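High-affinity zinc uptake system protein znuA (Streptococcus suis, PDB 3MFQ) probably serves as the metal-binding component of an ABC-type uptake system, capturing zinc or related divalent metal ions for transport into the cell. Local coordinates at residues Lys6-Thr12 / Val28-Ile34; Ala36-His41 / Asp254-Pro258; Gln144-Leu148 / Phe266-Lys271; Ile159-Arg164 / Tyr180-Leu184; Val205-Ile209 / Ala233-Lys237. All blocks are in the same frame, centred on the assembly; numbering follows the deposited sequence.

Interaction 1 of 5, residues Lys6-Thr12 / Val28-Ile34; sequences KPRVAVT and VERDLLI
Arg-8 reaches over to the neighbouring strand and meets two acids there, Glu-29 and Asp-31, in one salt-bridge network. Its CG is anti to the backbone N (chi1 -173°), and a bend at chi3 swings the guanidinium across. NH1 bonds to OD2 of Asp-31 at 2.8 Å, and the acid oxygen is met nearly along its C-O axis. The guanidinium and the Asp-31 carboxylate stand almost perpendicular, 84° apart. Glu-29 is placed differently. Its CB lies over one face of the guanidinium, and its carboxylate is nearly parallel to that group, 12° apart. The ion pair between Arg-8 NH2 and Glu-29 OE1 is longer, 3.6 Å, and Glu-29 is poorly ordered.

The other face is mostly aliphatic at this contact, with Val-9, Val-11 and Leu-32. Arg-30 also lies on it, its guanidinium leading off to helix 14-24. CG2 of Val-11 rests on CD1 of Leu-32 at 3.7 Å, the two side chains set nearly square to each other. Val-9 CG2 approaches Val-28 CB, and Val-20 of helix 14-24 also touches Val-28.

Backbone bonds fix the register. Val-9 N donates to Glu-29 O at 3.0 Å, and Val-11 N to Asp-31 O at 2.7 Å. Ile-34 N bonds to Thr-12 O at 2.8 Å. Strands 8-11 and 29-32 run parallel, and helix 14-24 connects them. This is a beta-alpha-beta crossover within a parallel four-stranded sheet.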
# COMPACT_ATOMS: atom_id res chain seq x y z
N LYS A 6 16.37 -13.21 21.26
CA LYS A 6 15.08 -13.00 20.62
C LYS A 6 15.10 -13.41 19.15
O LYS A 6 16.05 -13.12 18.43
CB LYS A 6 14.67 -11.53 20.71
CG LYS A 6 14.13 -11.09 22.06
CD LYS A 6 13.69 -9.63 22.02
CE LYS A 6 13.05 -9.19 23.32
NZ LYS A 6 12.69 -7.75 23.31
N PRO A 7 14.03 -14.10 18.70
CA PRO A 7 13.92 -14.50 17.29
C PRO A 7 14.06 -13.30 16.36
O PRO A 7 13.59 -12.21 16.67
CB PRO A 7 12.50 -15.06 17.21
CG PRO A 7 12.20 -15.51 18.58
CD PRO A 7 12.88 -14.55 19.50
N ARG A 8 14.72 -13.52 15.22
CA ARG A 8 14.93 -12.45 14.25
C ARG A 8 14.05 -12.66 13.03
O ARG A 8 14.16 -13.66 12.33
CB ARG A 8 16.41 -12.38 13.86
CG ARG A 8 16.79 -11.19 12.98
CD ARG A 8 18.23 -10.77 13.18
NE ARG A 8 18.51 -10.50 14.59
CZ ARG A 8 18.18 -9.37 15.21
NH1 ARG A 8 17.55 -8.40 14.55
NH2 ARG A 8 18.47 -9.20 16.49
N VAL A 9 13.17 -11.70 12.78
CA VAL A 9 12.25 -11.77 11.66
C VAL A 9 12.47 -10.61 10.70
O VAL A 9 12.06 -9.50 10.98
CB VAL A 9 10.79 -11.74 12.16
CG1 VAL A 9 9.87 -11.72 11.00
CG2 VAL A 9 10.53 -12.90 13.09
N ALA A 10 13.06 -10.90 9.55
CA ALA A 10 13.34 -9.90 8.54
C ALA A 10 12.04 -9.46 7.86
O ALA A 10 11.14 -10.26 7.63
CB ALA A 10 14.32 -10.44 7.54
N VAL A 11 11.94 -8.17 7.59
CA VAL A 11 10.68 -7.63 7.14
C VAL A 11 10.92 -6.59 6.05
O VAL A 11 11.70 -5.66 6.22
CB VAL A 11 9.86 -7.05 8.33
CG1 VAL A 11 10.00 -7.94 9.58
CG2 VAL A 11 10.27 -5.62 8.63
N THR A 12 10.26 -6.78 4.91
CA THR A 12 10.55 -5.99 3.72
C THR A 12 10.12 -4.54 3.85
O THR A 12 10.93 -3.63 3.70
CB THR A 12 9.92 -6.62 2.46
OG1 THR A 12 8.55 -6.95 2.71
CG2 THR A 12 10.67 -7.88 2.07
N VAL A 28 9.65 -10.37 19.47
CA VAL A 28 10.60 -10.73 18.42
C VAL A 28 11.49 -9.54 18.06
O VAL A 28 11.24 -8.42 18.51
CB VAL A 28 9.90 -11.21 17.14
CG1 VAL A 28 9.03 -12.42 17.44
CG2 VAL A 28 9.09 -10.09 16.53
N GLU A 29 12.50 -9.79 17.24
CA GLU A 29 13.42 -8.73 16.82
C GLU A 29 13.30 -8.44 15.33
O GLU A 29 13.67 -9.26 14.49
CB GLU A 29 14.86 -9.13 17.15
CG GLU A 29 15.79 -7.95 17.28
CD GLU A 29 16.13 -7.66 18.72
OE1 GLU A 29 16.53 -8.60 19.43
OE2 GLU A 29 15.99 -6.49 19.15
N ARG A 30 12.80 -7.25 14.99
CA ARG A 30 12.45 -6.94 13.61
C ARG A 30 13.57 -6.32 12.76
O ARG A 30 14.24 -5.37 13.17
CB ARG A 30 11.15 -6.12 13.56
CG ARG A 30 9.91 -6.92 13.99
CD ARG A 30 8.63 -6.10 14.07
NE ARG A 30 8.57 -5.30 15.29
CZ ARG A 30 9.16 -4.11 15.42
NH1 ARG A 30 9.84 -3.60 14.41
NH2 ARG A 30 9.07 -3.44 16.56
N ASP A 31 13.76 -6.87 11.57
CA ASP A 31 14.78 -6.40 10.64
C ASP A 31 14.14 -5.81 9.39
O ASP A 31 13.97 -6.50 8.38
CB ASP A 31 15.72 -7.54 10.25
CG ASP A 31 17.14 -7.31 10.73
OD1 ASP A 31 17.87 -6.55 10.06
OD2 ASP A 31 17.51 -7.88 11.77
N LEU A 32 13.80 -4.53 9.45
CA LEU A 32 13.21 -3.85 8.31
C LEU A 32 14.25 -3.64 7.22
O LEU A 32 15.33 -3.10 7.48
CB LEU A 32 12.60 -2.52 8.72
CG LEU A 32 12.03 -1.70 7.56
CD1 LEU A 32 11.08 -2.54 6.73
CD2 LEU A 32 11.34 -0.45 8.07
N LEU A 33 13.93 -4.08 6.01
CA LEU A 33 14.85 -3.97 4.89
C LEU A 33 14.64 -2.67 4.14
O LEU A 33 15.57 -1.87 3.98
CB LEU A 33 14.68 -5.15 3.95
CG LEU A 33 14.62 -6.52 4.63
CD1 LEU A 33 14.78 -7.62 3.60
CD2 LEU A 33 15.69 -6.63 5.70
N ILE A 34 13.42 -2.46 3.67
CA ILE A 34 13.08 -1.26 2.92
C ILE A 34 12.58 -0.15 3.85
O ILE A 34 11.50 -0.25 4.42
CB ILE A 34 12.00 -1.56 1.85
CG1 ILE A 34 12.41 -2.77 1.02
CG2 ILE A 34 11.77 -0.34 0.97
CD1 ILE A 34 11.41 -3.15 -0.05

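Interaction 2 of 5, residues Ala36-His41 / Asp254-Pro258; sequences AGEDPH and DSLAP. With ZN (zinc ion), chain D.
OG of Ser-255 is gripped from several sides. It accepts from Gly-37 N at 2.8 Å, with 163° at the hydrogen. It also donates to Leu-256 O at 2.8 Å, and Ser-14 adds a weak bond from outside. With OG anti to the backbone N (chi1 176°), the hydroxyl is held between the two loops. Ala-36 packs beside it, with CB near Leu-256 O and the ring of Pro-258.

A water joins the same loops, donating to both Glu-38 O and Asp-254 O.

At the other end the loops share the zinc ion. NE2 of His-41 binds it at 2.5 Å. Asp-254 is bidentate, with OD1 and OD2 each 2.4 Å from the metal. His-104 and His-170 complete this three-histidine, one-aspartate site. As in related metal-binding proteins of this family, it probably lies in the cleft between two lobes. The His-41 ring and the Asp-254 carboxylate are turned 66° apart. OD2 of Asp-254 lies at the ring edge, 3.0 Å from His-41 CD2.

Asp-39 is a second-shell residue, consistent with positioning His-41. The backbone N of His-41 donates to OD1 of Asp-39 at 2.7 Å, forming an Asx turn, and meets that oxygen from above the carboxylate plane. The other Asp-39 oxygen, OD2, is hydrogen-bonded to Thr-192. Phe-66 stacks edge-to-face with the His-41 ring.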
# COMPACT_ATOMS: atom_id res chain seq x y z
N ALA A 36 10.98 3.11 5.45
CA ALA A 36 9.76 3.86 5.17
C ALA A 36 10.08 5.06 4.30
O ALA A 36 11.05 5.78 4.55
CB ALA A 36 9.11 4.31 6.47
N GLY A 37 9.27 5.28 3.27
CA GLY A 37 9.48 6.39 2.36
C GLY A 37 10.12 5.95 1.07
O GLY A 37 10.15 6.70 0.10
N GLU A 38 10.66 4.73 1.05
CA GLU A 38 11.25 4.17 -0.16
C GLU A 38 10.25 3.32 -0.93
O GLU A 38 9.17 2.99 -0.42
CB GLU A 38 12.51 3.37 0.16
CG GLU A 38 13.63 4.20 0.79
CD GLU A 38 14.96 3.47 0.82
OE1 GLU A 38 15.22 2.67 -0.10
OE2 GLU A 38 15.74 3.70 1.76
N ASP A 39 10.60 2.96 -2.16
CA ASP A 39 9.69 2.26 -3.05
C ASP A 39 10.13 0.82 -3.31
O ASP A 39 11.12 0.59 -3.99
CB ASP A 39 9.56 3.01 -4.37
CG ASP A 39 8.57 2.38 -5.31
OD1 ASP A 39 8.07 1.27 -5.01
OD2 ASP A 39 8.27 2.99 -6.36
N PRO A 40 9.38 -0.15 -2.76
CA PRO A 40 9.68 -1.58 -2.93
C PRO A 40 9.70 -1.99 -4.40
O PRO A 40 10.41 -2.93 -4.75
CB PRO A 40 8.53 -2.26 -2.19
CG PRO A 40 8.07 -1.25 -1.20
CD PRO A 40 8.22 0.07 -1.88
N HIS A 41 8.93 -1.31 -5.24
CA HIS A 41 8.91 -1.62 -6.67
C HIS A 41 10.31 -1.57 -7.26
O HIS A 41 10.62 -2.31 -8.19
CB HIS A 41 8.01 -0.64 -7.43
CG HIS A 41 6.55 -0.86 -7.22
ND1 HIS A 41 5.89 -1.98 -7.67
CD2 HIS A 41 5.60 -0.09 -6.62
CE1 HIS A 41 4.61 -1.90 -7.36
NE2 HIS A 41 4.41 -0.76 -6.72
N ASP A 254 2.80 2.95 -1.22
CA ASP A 254 3.79 1.88 -1.16
C ASP A 254 4.64 1.94 0.10
O ASP A 254 5.71 1.34 0.15
CB ASP A 254 4.69 1.92 -2.39
CG ASP A 254 3.94 1.65 -3.67
OD1 ASP A 254 2.84 1.06 -3.60
OD2 ASP A 254 4.44 2.02 -4.76
N SER A 255 4.16 2.64 1.12
CA SER A 255 4.90 2.76 2.36
C SER A 255 4.12 3.47 3.45
O SER A 255 3.27 4.32 3.17
CB SER A 255 6.22 3.50 2.13
OG SER A 255 6.92 3.69 3.35
N LEU A 256 4.40 3.11 4.69
CA LEU A 256 3.91 3.85 5.84
C LEU A 256 4.76 5.09 6.02
O LEU A 256 5.62 5.39 5.20
CB LEU A 256 3.98 2.99 7.10
CG LEU A 256 2.76 2.15 7.45
CD1 LEU A 256 2.06 1.66 6.20
CD2 LEU A 256 3.16 0.98 8.35
N ALA A 257 4.52 5.82 7.11
CA ALA A 257 5.33 6.98 7.44
C ALA A 257 6.44 6.60 8.41
O ALA A 257 6.30 5.63 9.16
CB ALA A 257 4.47 8.09 8.02
N PRO A 258 7.55 7.35 8.39
CA PRO A 258 8.68 7.08 9.28
C PRO A 258 8.26 7.12 10.75
O PRO A 258 7.54 8.03 11.15
CB PRO A 258 9.65 8.22 8.98
CG PRO A 258 9.31 8.64 7.60
CD PRO A 258 7.83 8.47 7.47
ZN ZN D . 2.76 0.93 -5.99
O HOH W 1 8.07 1.14 1.48

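Interaction 3 of 5, residues Gln144-Leu148 / Phe266-Lys271; sequences QLDDL and FIDMYK
This is apolar helix-helix packing between the long helix 131-156 and the C-terminal helix 266-281. The short segments run nearly parallel, 5° apart, with axes 11.2 Å from each other. That is a wide spacing, bridged by large side chains.

Leu-148 is the knob. It sits in a hole made by Phe-266, Ile-267, Tyr-270 and Lys-271. Its CG is anti to the backbone N (chi1 175°), which carries both methyls toward the other helix. CD1 of Leu-148 touches CG2 of Ile-267 at 3.8 Å. CD2 of Leu-148 lies 4.1 Å from CD2 of Tyr-270, approaching that ring obliquely. Leu-148 and Ile-267 lie alongside each other, pointing opposite ways.

One turn earlier, CD2 of Leu-145 meets CE2 of Phe-266 at 3.9 Å, again obliquely to the ring. CD1 of Ile-267 reaches back to CB of Gln-144 at 3.9 Å.

Helix 109-123 adds to the packing, with Ile-109 touching both Leu-148 and Tyr-270. Tyr-112 of that helix stacks on the Phe-266 ring. Lys-271 offers its CG to Leu-148, while its charged end makes a cation-pi contact with Trp-151.

The segments meet through carbon contacts and side-chain shape, so the join between them should rest mainly on dispersion and burial of apolar surface.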
# COMPACT_ATOMS: atom_id res chain seq x y z
N GLN A 144 -9.72 -4.55 15.41
CA GLN A 144 -9.38 -3.16 15.14
C GLN A 144 -9.47 -2.88 13.65
O GLN A 144 -9.86 -1.78 13.24
CB GLN A 144 -7.98 -2.83 15.65
CG GLN A 144 -7.88 -2.77 17.16
CD GLN A 144 -6.48 -2.44 17.63
OE1 GLN A 144 -6.24 -2.26 18.83
NE2 GLN A 144 -5.54 -2.37 16.70
N LEU A 145 -9.12 -3.87 12.84
CA LEU A 145 -9.25 -3.77 11.40
C LEU A 145 -10.72 -3.75 11.02
O LEU A 145 -11.13 -3.06 10.09
CB LEU A 145 -8.52 -4.92 10.70
CG LEU A 145 -7.00 -4.95 10.88
CD1 LEU A 145 -6.41 -6.26 10.35
CD2 LEU A 145 -6.35 -3.76 10.19
N ASP A 146 -11.52 -4.52 11.75
CA ASP A 146 -12.97 -4.54 11.55
C ASP A 146 -13.57 -3.15 11.79
O ASP A 146 -14.26 -2.60 10.93
CB ASP A 146 -13.63 -5.55 12.49
CG ASP A 146 -13.17 -6.97 12.23
OD1 ASP A 146 -13.30 -7.82 13.14
OD2 ASP A 146 -12.68 -7.24 11.12
N ASP A 147 -13.30 -2.60 12.97
CA ASP A 147 -13.77 -1.27 13.32
C ASP A 147 -13.30 -0.26 12.28
O ASP A 147 -14.04 0.65 11.91
CB ASP A 147 -13.25 -0.87 14.71
CG ASP A 147 -13.63 -1.87 15.79
OD1 ASP A 147 -13.04 -1.81 16.88
OD2 ASP A 147 -14.52 -2.71 15.54
N LEU A 148 -12.07 -0.43 11.82
CA LEU A 148 -11.49 0.45 10.82
C LEU A 148 -12.32 0.49 9.54
O LEU A 148 -12.58 1.56 8.99
CB LEU A 148 -10.05 0.02 10.50
CG LEU A 148 -9.36 0.79 9.37
CD1 LEU A 148 -9.34 2.28 9.66
CD2 LEU A 148 -7.95 0.26 9.13
N PHE A 266 -0.27 1.26 10.39
CA PHE A 266 -1.11 0.96 9.23
C PHE A 266 -2.48 1.62 9.33
O PHE A 266 -2.91 2.31 8.41
CB PHE A 266 -1.27 -0.56 9.08
CG PHE A 266 -2.28 -0.95 8.05
CD1 PHE A 266 -1.95 -0.99 6.70
CD2 PHE A 266 -3.57 -1.28 8.42
CE1 PHE A 266 -2.88 -1.35 5.75
CE2 PHE A 266 -4.52 -1.64 7.48
CZ PHE A 266 -4.17 -1.68 6.14
N ILE A 267 -3.17 1.39 10.44
CA ILE A 267 -4.50 1.94 10.63
C ILE A 267 -4.48 3.47 10.58
O ILE A 267 -5.41 4.09 10.06
CB ILE A 267 -5.13 1.48 11.95
CG1 ILE A 267 -5.29 -0.04 11.95
CG2 ILE A 267 -6.48 2.15 12.17
CD1 ILE A 267 -5.98 -0.58 13.19
N ASP A 268 -3.43 4.06 11.12
CA ASP A 268 -3.28 5.52 11.09
C ASP A 268 -2.98 6.01 9.68
O ASP A 268 -3.53 7.01 9.23
CB ASP A 268 -2.21 5.97 12.08
CG ASP A 268 -2.63 5.80 13.53
OD1 ASP A 268 -3.83 5.54 13.77
OD2 ASP A 268 -1.77 5.93 14.42
N MET A 269 -2.10 5.29 8.99
CA MET A 269 -1.82 5.60 7.60
C MET A 269 -3.11 5.56 6.79
O MET A 269 -3.31 6.35 5.87
CB MET A 269 -0.81 4.61 7.02
CG MET A 269 -0.58 4.74 5.52
SD MET A 269 -1.84 3.92 4.53
CE MET A 269 -1.54 2.20 4.94
N TYR A 270 -3.99 4.64 7.16
CA TYR A 270 -5.25 4.47 6.46
C TYR A 270 -6.16 5.67 6.69
O TYR A 270 -6.69 6.26 5.74
CB TYR A 270 -5.96 3.21 6.95
CG TYR A 270 -6.64 2.43 5.87
CD1 TYR A 270 -7.71 2.97 5.16
CD2 TYR A 270 -6.23 1.14 5.55
CE1 TYR A 270 -8.33 2.26 4.17
CE2 TYR A 270 -6.86 0.42 4.56
CZ TYR A 270 -7.91 0.99 3.87
OH TYR A 270 -8.55 0.28 2.88
N LYS A 271 -6.36 6.02 7.96
CA LYS A 271 -7.21 7.14 8.32
C LYS A 271 -6.69 8.41 7.66
O LYS A 271 -7.46 9.18 7.10
CB LYS A 271 -7.25 7.31 9.84
CG LYS A 271 -7.86 6.14 10.58
CD LYS A 271 -7.90 6.40 12.08
CE LYS A 271 -8.50 5.22 12.83
NZ LYS A 271 -8.54 5.46 14.30

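Interaction 4 of 5, residues Ile159-Arg164 / Tyr180-Leu184; sequences IPKESR and YDFTL
Arg-164 lies across the ring of Phe-182. Its CB sits over the centre of one face, 4.0 Å from the ring centroid, a CH-pi contact. The chain then bends at chi2 (-134°) and carries the guanidinium past the ring, with NH1 3.6 Å from CE1 of Phe-182. The two planes are 36° apart, so they are tilted rather than stacked flat. CD1 of Ile-159 meets the edge of the same ring near CZ.

Polar bonds flank this core. NH1 of Arg-164 reaches Tyr-180 O at 2.6 Å, but the bond is weak because the angle at hydrogen is only 116°. NE makes a weak bond to Ile-159 O. Thr-183 N donates to Arg-164 O at 3.1 Å. This last bond lies at the start of the parallel pair formed by strands 165-167 and 183-185, where Thr-183 is also backbone-bonded to Leu-166.

Farther out, NZ of Lys-161 bonds to OD2 of Asp-181 on the syn side of the carboxylate. This salt bridge is on the protein surface. Its modelled length, 2.5 Å, should not be read closely at this resolution.

Leu-156 of helix 131-156 touches both Arg-164 and Tyr-180, while Val-278 and Leu-281 of helix 266-281 pack on Ile-159.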
# COMPACT_ATOMS: atom_id res chain seq x y z
N ILE A 159 -18.80 11.73 0.55
CA ILE A 159 -18.36 12.15 -0.78
C ILE A 159 -19.38 11.77 -1.85
O ILE A 159 -19.72 10.59 -2.00
CB ILE A 159 -16.98 11.56 -1.14
CG1 ILE A 159 -15.93 12.03 -0.13
CG2 ILE A 159 -16.58 11.97 -2.54
CD1 ILE A 159 -14.55 11.49 -0.40
N PRO A 160 -19.86 12.77 -2.61
CA PRO A 160 -20.87 12.62 -3.66
C PRO A 160 -20.51 11.57 -4.70
O PRO A 160 -19.34 11.38 -5.02
CB PRO A 160 -20.90 14.00 -4.31
CG PRO A 160 -20.45 14.93 -3.25
CD PRO A 160 -19.43 14.17 -2.45
N LYS A 161 -21.52 10.89 -5.23
CA LYS A 161 -21.31 9.86 -6.24
C LYS A 161 -20.48 10.40 -7.40
O LYS A 161 -19.61 9.71 -7.92
CB LYS A 161 -22.66 9.37 -6.76
CG LYS A 161 -22.68 7.90 -7.14
CD LYS A 161 -21.61 7.55 -8.15
CE LYS A 161 -21.72 6.10 -8.57
NZ LYS A 161 -21.84 5.22 -7.39
N GLU A 162 -20.76 11.63 -7.80
CA GLU A 162 -20.07 12.24 -8.93
C GLU A 162 -18.64 12.62 -8.56
O GLU A 162 -17.80 12.83 -9.43
CB GLU A 162 -20.82 13.48 -9.42
CG GLU A 162 -22.29 13.48 -9.05
CD GLU A 162 -22.54 14.00 -7.66
OE1 GLU A 162 -22.08 15.12 -7.35
OE2 GLU A 162 -23.20 13.30 -6.87
N SER A 163 -18.36 12.70 -7.26
CA SER A 163 -17.04 13.09 -6.79
C SER A 163 -16.22 11.88 -6.34
O SER A 163 -15.14 12.03 -5.77
CB SER A 163 -17.16 14.10 -5.66
OG SER A 163 -17.85 15.26 -6.08
N ARG A 164 -16.73 10.68 -6.61
CA ARG A 164 -16.03 9.46 -6.23
C ARG A 164 -14.99 9.07 -7.28
O ARG A 164 -15.01 7.97 -7.81
CB ARG A 164 -17.02 8.31 -6.02
CG ARG A 164 -17.94 8.53 -4.84
CD ARG A 164 -18.05 7.28 -3.99
NE ARG A 164 -18.46 7.59 -2.63
CZ ARG A 164 -18.35 6.76 -1.60
NH1 ARG A 164 -17.84 5.55 -1.77
NH2 ARG A 164 -18.75 7.14 -0.40
N TYR A 180 -14.93 0.52 -1.92
CA TYR A 180 -15.82 1.61 -1.55
C TYR A 180 -16.38 2.35 -2.74
O TYR A 180 -16.41 3.58 -2.76
CB TYR A 180 -15.09 2.59 -0.63
CG TYR A 180 -14.31 1.87 0.43
CD1 TYR A 180 -14.88 1.57 1.65
CD2 TYR A 180 -13.01 1.47 0.20
CE1 TYR A 180 -14.17 0.89 2.62
CE2 TYR A 180 -12.29 0.80 1.15
CZ TYR A 180 -12.87 0.51 2.36
OH TYR A 180 -12.16 -0.16 3.33
N ASP A 181 -16.84 1.61 -3.73
CA ASP A 181 -17.50 2.20 -4.89
C ASP A 181 -16.76 3.45 -5.36
O ASP A 181 -17.32 4.55 -5.37
CB ASP A 181 -18.94 2.55 -4.54
CG ASP A 181 -19.75 2.95 -5.76
OD1 ASP A 181 -19.61 2.29 -6.81
OD2 ASP A 181 -20.52 3.93 -5.66
N PHE A 182 -15.50 3.27 -5.76
CA PHE A 182 -14.69 4.38 -6.23
C PHE A 182 -14.08 4.10 -7.60
O PHE A 182 -13.97 2.95 -8.02
CB PHE A 182 -13.57 4.68 -5.24
CG PHE A 182 -13.77 5.94 -4.47
CD1 PHE A 182 -14.48 5.94 -3.28
CD2 PHE A 182 -13.24 7.14 -4.93
CE1 PHE A 182 -14.66 7.11 -2.57
CE2 PHE A 182 -13.42 8.31 -4.23
CZ PHE A 182 -14.13 8.29 -3.05
N THR A 183 -13.70 5.17 -8.29
CA THR A 183 -13.04 5.06 -9.59
C THR A 183 -11.66 5.70 -9.52
O THR A 183 -11.52 6.85 -9.12
CB THR A 183 -13.86 5.76 -10.69
OG1 THR A 183 -15.11 5.08 -10.86
CG2 THR A 183 -13.10 5.75 -12.00
N LEU A 184 -10.64 4.94 -9.92
CA LEU A 184 -9.26 5.41 -9.85
C LEU A 184 -8.62 5.58 -11.22
O LEU A 184 -8.68 4.68 -12.06
CB LEU A 184 -8.41 4.47 -9.00
CG LEU A 184 -6.89 4.68 -9.09
CD1 LEU A 184 -6.49 5.98 -8.41
CD2 LEU A 184 -6.14 3.51 -8.48
O HOH W 2 -17.38 5.78 -8.74

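Interaction 5 of 5, residues Val205-Ile209 / Ala233-Lys237; sequences VNLII and AVKAK
Apolar contacts make up most of this meeting of helices 198-211 and 225-235. Val-234 is at the middle, and three residues of the first helix touch it. CD1 of Ile-208 meets CG2 of Val-234 at 3.6 Å, coming in roughly perpendicular to it. CD1 of Ile-209 reaches the other branch, CG1 of Val-234, at 3.8 Å. Val-205 and Val-234 overlap flank to flank from opposing directions, with Val-205 CG1 4.0 Å from CG2 of Val-234. The two branches of Val-234 are thus shared among different partners. CG1 is anti to the backbone N (chi1 172°) and faces Ile-209, while CG2 serves Val-205 and Ile-208.

Val-205 also uses its second branch. Its CG2 packs against CB of Ala-233 at 3.8 Å. Beyond the two segments, Val-241 touches both Ile-208 and Val-234 and continues the apolar cluster.

One polar bond joins the segments, from Lys-237 to Asn-206. NZ of Lys-237 donates to OD1 of Asn-206 at 2.7 Å, with the donor tilted 19° from the carbonyl plane. The lysine chain is extended beyond CG, which carries NZ across to helix 198-211. On the way its CD passes Val-205 CG1 at 4.2 Å.

The chemistry implies a small aliphatic core that joins the two helices, with a single lysine-amide bond at its more exposed border.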
# COMPACT_ATOMS: atom_id res chain seq x y z
N VAL A 205 -5.74 13.26 -18.32
CA VAL A 205 -6.24 14.62 -18.49
C VAL A 205 -7.67 14.59 -19.01
O VAL A 205 -8.57 15.18 -18.41
CB VAL A 205 -5.38 15.42 -19.48
CG1 VAL A 205 -5.99 16.79 -19.71
CG2 VAL A 205 -3.96 15.53 -18.96
N ASN A 206 -7.88 13.88 -20.11
CA ASN A 206 -9.22 13.75 -20.69
C ASN A 206 -10.21 13.17 -19.69
O ASN A 206 -11.38 13.54 -19.68
CB ASN A 206 -9.18 12.88 -21.94
CG ASN A 206 -8.30 13.47 -23.03
OD1 ASN A 206 -7.86 14.62 -22.93
ND2 ASN A 206 -8.04 12.69 -24.07
N LEU A 207 -9.74 12.26 -18.85
CA LEU A 207 -10.59 11.67 -17.82
C LEU A 207 -10.98 12.70 -16.78
O LEU A 207 -12.12 12.73 -16.32
CB LEU A 207 -9.89 10.48 -17.16
CG LEU A 207 -10.29 9.09 -17.67
CD1 LEU A 207 -11.30 9.18 -18.81
CD2 LEU A 207 -9.08 8.28 -18.10
N ILE A 208 -10.04 13.56 -16.40
CA ILE A 208 -10.31 14.63 -15.46
C ILE A 208 -11.36 15.57 -16.03
O ILE A 208 -12.30 15.98 -15.34
CB ILE A 208 -9.05 15.44 -15.14
CG1 ILE A 208 -7.99 14.53 -14.51
CG2 ILE A 208 -9.37 16.60 -14.23
CD1 ILE A 208 -6.70 15.25 -14.18
N ILE A 209 -11.21 15.91 -17.31
CA ILE A 209 -12.12 16.82 -17.98
C ILE A 209 -13.51 16.22 -18.10
O ILE A 209 -14.51 16.89 -17.86
CB ILE A 209 -11.62 17.17 -19.40
CG1 ILE A 209 -10.13 17.53 -19.36
CG2 ILE A 209 -12.43 18.30 -19.99
CD1 ILE A 209 -9.81 18.74 -18.53
N ALA A 233 -1.14 20.23 -17.75
CA ALA A 233 -1.75 19.75 -18.98
C ALA A 233 -3.26 19.96 -18.98
O ALA A 233 -3.85 20.31 -20.00
CB ALA A 233 -1.42 18.28 -19.19
N VAL A 234 -3.88 19.74 -17.82
CA VAL A 234 -5.31 19.97 -17.67
C VAL A 234 -5.64 21.43 -17.96
O VAL A 234 -6.51 21.72 -18.78
CB VAL A 234 -5.79 19.61 -16.25
CG1 VAL A 234 -7.23 20.04 -16.05
CG2 VAL A 234 -5.63 18.12 -15.99
N LYS A 235 -4.95 22.33 -17.28
CA LYS A 235 -5.13 23.76 -17.49
C LYS A 235 -4.87 24.13 -18.95
O LYS A 235 -5.46 25.08 -19.47
CB LYS A 235 -4.19 24.55 -16.58
CG LYS A 235 -4.33 26.06 -16.68
CD LYS A 235 -3.45 26.76 -15.67
CE LYS A 235 -3.72 28.26 -15.63
NZ LYS A 235 -2.95 28.93 -14.54
N ALA A 236 -4.00 23.37 -19.60
CA ALA A 236 -3.71 23.58 -21.01
C ALA A 236 -4.96 23.32 -21.85
O ALA A 236 -5.06 23.76 -22.99
CB ALA A 236 -2.56 22.69 -21.46
N LYS A 237 -5.90 22.59 -21.26
CA LYS A 237 -7.20 22.38 -21.88
C LYS A 237 -8.26 23.19 -21.15
O LYS A 237 -9.44 23.16 -21.51
CB LYS A 237 -7.57 20.90 -21.88
CG LYS A 237 -6.65 20.04 -22.72
CD LYS A 237 -7.33 18.75 -23.13
CE LYS A 237 -6.44 17.93 -24.05
NZ LYS A 237 -7.12 16.70 -24.55

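How the interactions relate
Interaction 2 holds the metal site, and interactions 1 and 3 touch it. From interaction 1, Ile-34 CD1 lies 3.7 Å from Pro-40 CB. Strand 29-32 runs on in the chain to the loop that carries His-41. From interaction 3, Met-269 CE lies 3.9 Å from Leu-256 CD1; the Phe-266 side chain is about 13 Å from the zinc ion. Tyr-270 and Tyr-180 then link interaction 3 to interaction 4, their OH atoms 3.7 Å apart in packing contact. Interaction 5 is peripheral. Its nearest atoms are about 7 Å from interaction 4 and about 20 Å from interaction 2. The centres of interactions 1 and 5 are about 45 Å apart, on opposite sides of the chain's centre.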